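Local atomic coordinates of soluble lytic murein transglycosylase (PDB entry 1QSA), a protein that cleaves the glycosidic bonds between N-acetylmuramic acid and N-acetylglucosamine in peptidoglycan, forming a 1,6-anhydro bond in the N-acetylmuramic acid residue. Residues R322-D327 / R569-A574. Numbering follows the deposited sequence.
Sequences RYWQAD and RIDAVA. With GOL (glycerol), chain R.
The indole of W324 meets residues 569-574 with the edge of its six-membered ring: A574 N lies near the ring plane, 3.5 Å from W324 CZ2, and D571 OD1 and glycerol O3 line the same rim. W324 CH2 also touches the A574 methyl group, A574 CB, at 3.7 Å. Over one indole face stands the edge of the Y323 ring from the same helix, its plane nearly perpendicular to the indole, with Y323 CD2 3.7 Å above the indole plane, over its centre. V573 points its CG1 branch into the angle between the two aromatics, coming obliquely to both and nearest W324 CZ2, at 3.6 Å. CG of Y323, anti to the backbone N (chi1 175°), carries Y323 CE2 to within 4.0 Å of V573 CG1. The Y323 hydroxyl, hydrogen-bonded to R359, donates to a water in the ring plane, 2.6 Å from Y323 OH. That water donates to D327 OD1 and D571 OD2, and glycerol, probably from the crystallisation liquor, forms a second bridge, its O2 donating to D327 OD1 and its O3 to D571 OD2. D571 is the N-cap of helix 572-578: its OD1 accepts from A574 N at 2.8 Å, nearly straight (164°), while OD2 also bonds a second glycerol. An alanine in place of D571 would probably leave A574 N without its capping acceptor and the bridging water without one of its two carboxylate partners. The contact joins helix 319-331 of the alpha-superhelix to the lysozyme-like SLT domain, with no direct hydrogen bond between the segments. D327 OD1 and D571 OD2 stay 4.8 Å apart, and the salt bridges of D327 to R301 and R359, with the intervening water, probably ease the carboxylates' repulsion. The segments thus meet through apolar contacts and one shared water, the glycerol being probably incidental.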
loop_
_atom_site.group_PDB
_atom_site.type_symbol
_atom_site.label_atom_id
_atom_site.label_comp_id
_atom_site.label_asym_id
_atom_site.label_seq_id
_atom_site.Cartn_x
_atom_site.Cartn_y
_atom_site.Cartn_z
ATOM N N ARG A 322 -23.251 9.684 -4.590
ATOM C CA ARG A 322 -24.430 9.498 -5.427
ATOM C C ARG A 322 -25.450 8.674 -4.623
ATOM O O ARG A 322 -26.645 9.000 -4.591
ATOM C CB ARG A 322 -24.071 8.787 -6.728
ATOM C CG ARG A 322 -23.266 9.667 -7.670
ATOM C CD ARG A 322 -22.756 8.883 -8.856
ATOM N NE ARG A 322 -23.836 8.459 -9.742
ATOM C CZ ARG A 322 -23.758 7.424 -10.575
ATOM N NH1 ARG A 322 -22.661 6.679 -10.625
ATOM N NH2 ARG A 322 -24.793 7.116 -11.345
ATOM N N TYR A 323 -24.978 7.639 -3.921
ATOM C CA TYR A 323 -25.891 6.826 -3.118
ATOM C C TYR A 323 -26.523 7.667 -2.016
ATOM O O TYR A 323 -27.733 7.597 -1.810
ATOM C CB TYR A 323 -25.194 5.616 -2.464
ATOM C CG TYR A 323 -26.147 4.867 -1.532
ATOM C CD1 TYR A 323 -27.072 3.946 -2.035
ATOM C CD2 TYR A 323 -26.175 5.145 -0.159
ATOM C CE1 TYR A 323 -28.011 3.329 -1.195
ATOM C CE2 TYR A 323 -27.099 4.537 0.681
ATOM C CZ TYR A 323 -28.013 3.635 0.161
ATOM O OH TYR A 323 -28.922 3.040 0.987
ATOM N N TRP A 324 -25.721 8.462 -1.311
ATOM C CA TRP A 324 -26.289 9.256 -0.214
ATOM C C TRP A 324 -27.207 10.371 -0.703
ATOM O O TRP A 324 -28.132 10.779 0.010
ATOM C CB TRP A 324 -25.209 9.706 0.774
ATOM C CG TRP A 324 -24.725 8.520 1.598
ATOM C CD1 TRP A 324 -23.523 7.866 1.475
ATOM C CD2 TRP A 324 -25.480 7.782 2.573
ATOM N NE1 TRP A 324 -23.495 6.760 2.295
ATOM C CE2 TRP A 324 -24.678 6.682 2.982
ATOM C CE3 TRP A 324 -26.759 7.939 3.137
ATOM C CZ2 TRP A 324 -25.111 5.742 3.924
ATOM C CZ3 TRP A 324 -27.192 6.999 4.083
ATOM C CH2 TRP A 324 -26.365 5.912 4.464
ATOM N N GLN A 325 -27.016 10.798 -1.949
ATOM C CA GLN A 325 -27.914 11.800 -2.535
ATOM C C GLN A 325 -29.258 11.096 -2.759
ATOM O O GLN A 325 -30.319 11.659 -2.485
ATOM C CB GLN A 325 -27.366 12.304 -3.870
ATOM C CG GLN A 325 -28.254 13.357 -4.535
ATOM C CD GLN A 325 -28.399 14.613 -3.696
ATOM O OE1 GLN A 325 -29.265 14.699 -2.819
ATOM N NE2 GLN A 325 -27.547 15.598 -3.959
ATOM N N ALA A 326 -29.195 9.860 -3.257
ATOM C CA ALA A 326 -30.386 9.052 -3.489
ATOM C C ALA A 326 -31.098 8.805 -2.156
ATOM O O ALA A 326 -32.322 8.861 -2.085
ATOM C CB ALA A 326 -30.006 7.735 -4.131
ATOM N N ASP A 327 -30.323 8.529 -1.103
ATOM C CA ASP A 327 -30.890 8.288 0.231
ATOM C C ASP A 327 -31.695 9.506 0.721
ATOM O O ASP A 327 -32.803 9.361 1.244
ATOM C CB ASP A 327 -29.770 7.958 1.217
ATOM C CG ASP A 327 -30.293 7.621 2.605
ATOM O OD1 ASP A 327 -30.712 6.462 2.830
ATOM O OD2 ASP A 327 -30.291 8.521 3.460
ATOM N N ARG A 569 -27.870 4.762 16.367
ATOM C CA ARG A 569 -28.626 5.768 15.629
ATOM C C ARG A 569 -28.623 5.640 14.109
ATOM O O ARG A 569 -29.415 6.306 13.439
ATOM C CB ARG A 569 -28.082 7.163 15.955
ATOM C CG ARG A 569 -28.293 7.630 17.400
ATOM C CD ARG A 569 -27.615 8.974 17.638
ATOM N NE ARG A 569 -26.153 8.890 17.579
ATOM C CZ ARG A 569 -25.337 9.923 17.759
ATOM N NH1 ARG A 569 -25.828 11.141 18.005
ATOM N NH2 ARG A 569 -24.035 9.743 17.694
ATOM N N ILE A 570 -27.757 4.790 13.559
ATOM C CA ILE A 570 -27.632 4.732 12.091
ATOM C C ILE A 570 -27.800 3.361 11.438
ATOM O O ILE A 570 -27.934 2.347 12.124
ATOM C CB ILE A 570 -26.280 5.360 11.650
ATOM C CG1 ILE A 570 -25.114 4.424 12.003
ATOM C CG2 ILE A 570 -26.083 6.716 12.357
ATOM C CD1 ILE A 570 -23.728 5.046 11.802
ATOM N N ASP A 571 -27.816 3.334 10.103
ATOM C CA ASP A 571 -27.963 2.065 9.406
ATOM C C ASP A 571 -26.617 1.448 9.004
ATOM O O ASP A 571 -25.558 2.035 9.240
ATOM C CB ASP A 571 -28.970 2.152 8.232
ATOM C CG ASP A 571 -28.463 2.956 7.027
ATOM O OD1 ASP A 571 -27.254 3.154 6.844
ATOM O OD2 ASP A 571 -29.316 3.360 6.211
ATOM N N ALA A 572 -26.673 0.242 8.445
ATOM C CA ALA A 572 -25.473 -0.502 8.048
ATOM C C ALA A 572 -24.546 0.235 7.085
ATOM O O ALA A 572 -23.318 0.251 7.273
ATOM C CB ALA A 572 -25.877 -1.838 7.442
ATOM N N VAL A 573 -25.128 0.871 6.073
ATOM C CA VAL A 573 -24.345 1.584 5.064
ATOM C C VAL A 573 -23.711 2.829 5.671
ATOM O O VAL A 573 -22.560 3.123 5.401
ATOM C CB VAL A 573 -25.220 1.983 3.842
ATOM C CG1 VAL A 573 -24.342 2.461 2.689
ATOM C CG2 VAL A 573 -26.098 0.802 3.398
ATOM N N ALA A 574 -24.466 3.542 6.513
ATOM C CA ALA A 574 -23.953 4.745 7.170
ATOM C C ALA A 574 -22.807 4.369 8.122
ATOM O O ALA A 574 -21.807 5.091 8.219
ATOM C CB ALA A 574 -25.073 5.458 7.931
HETATM C C1 GOL R . -33.206 7.305 6.632
HETATM O O1 GOL R . -34.058 7.717 5.579
HETATM C C2 GOL R . -31.842 6.894 6.079
HETATM O O2 GOL R . -32.018 5.845 5.119
HETATM C C3 GOL R . -30.936 6.400 7.211
HETATM O O3 GOL R . -29.663 6.034 6.710
HETATM O O HOH W 1 -29.024 3.884 3.484
#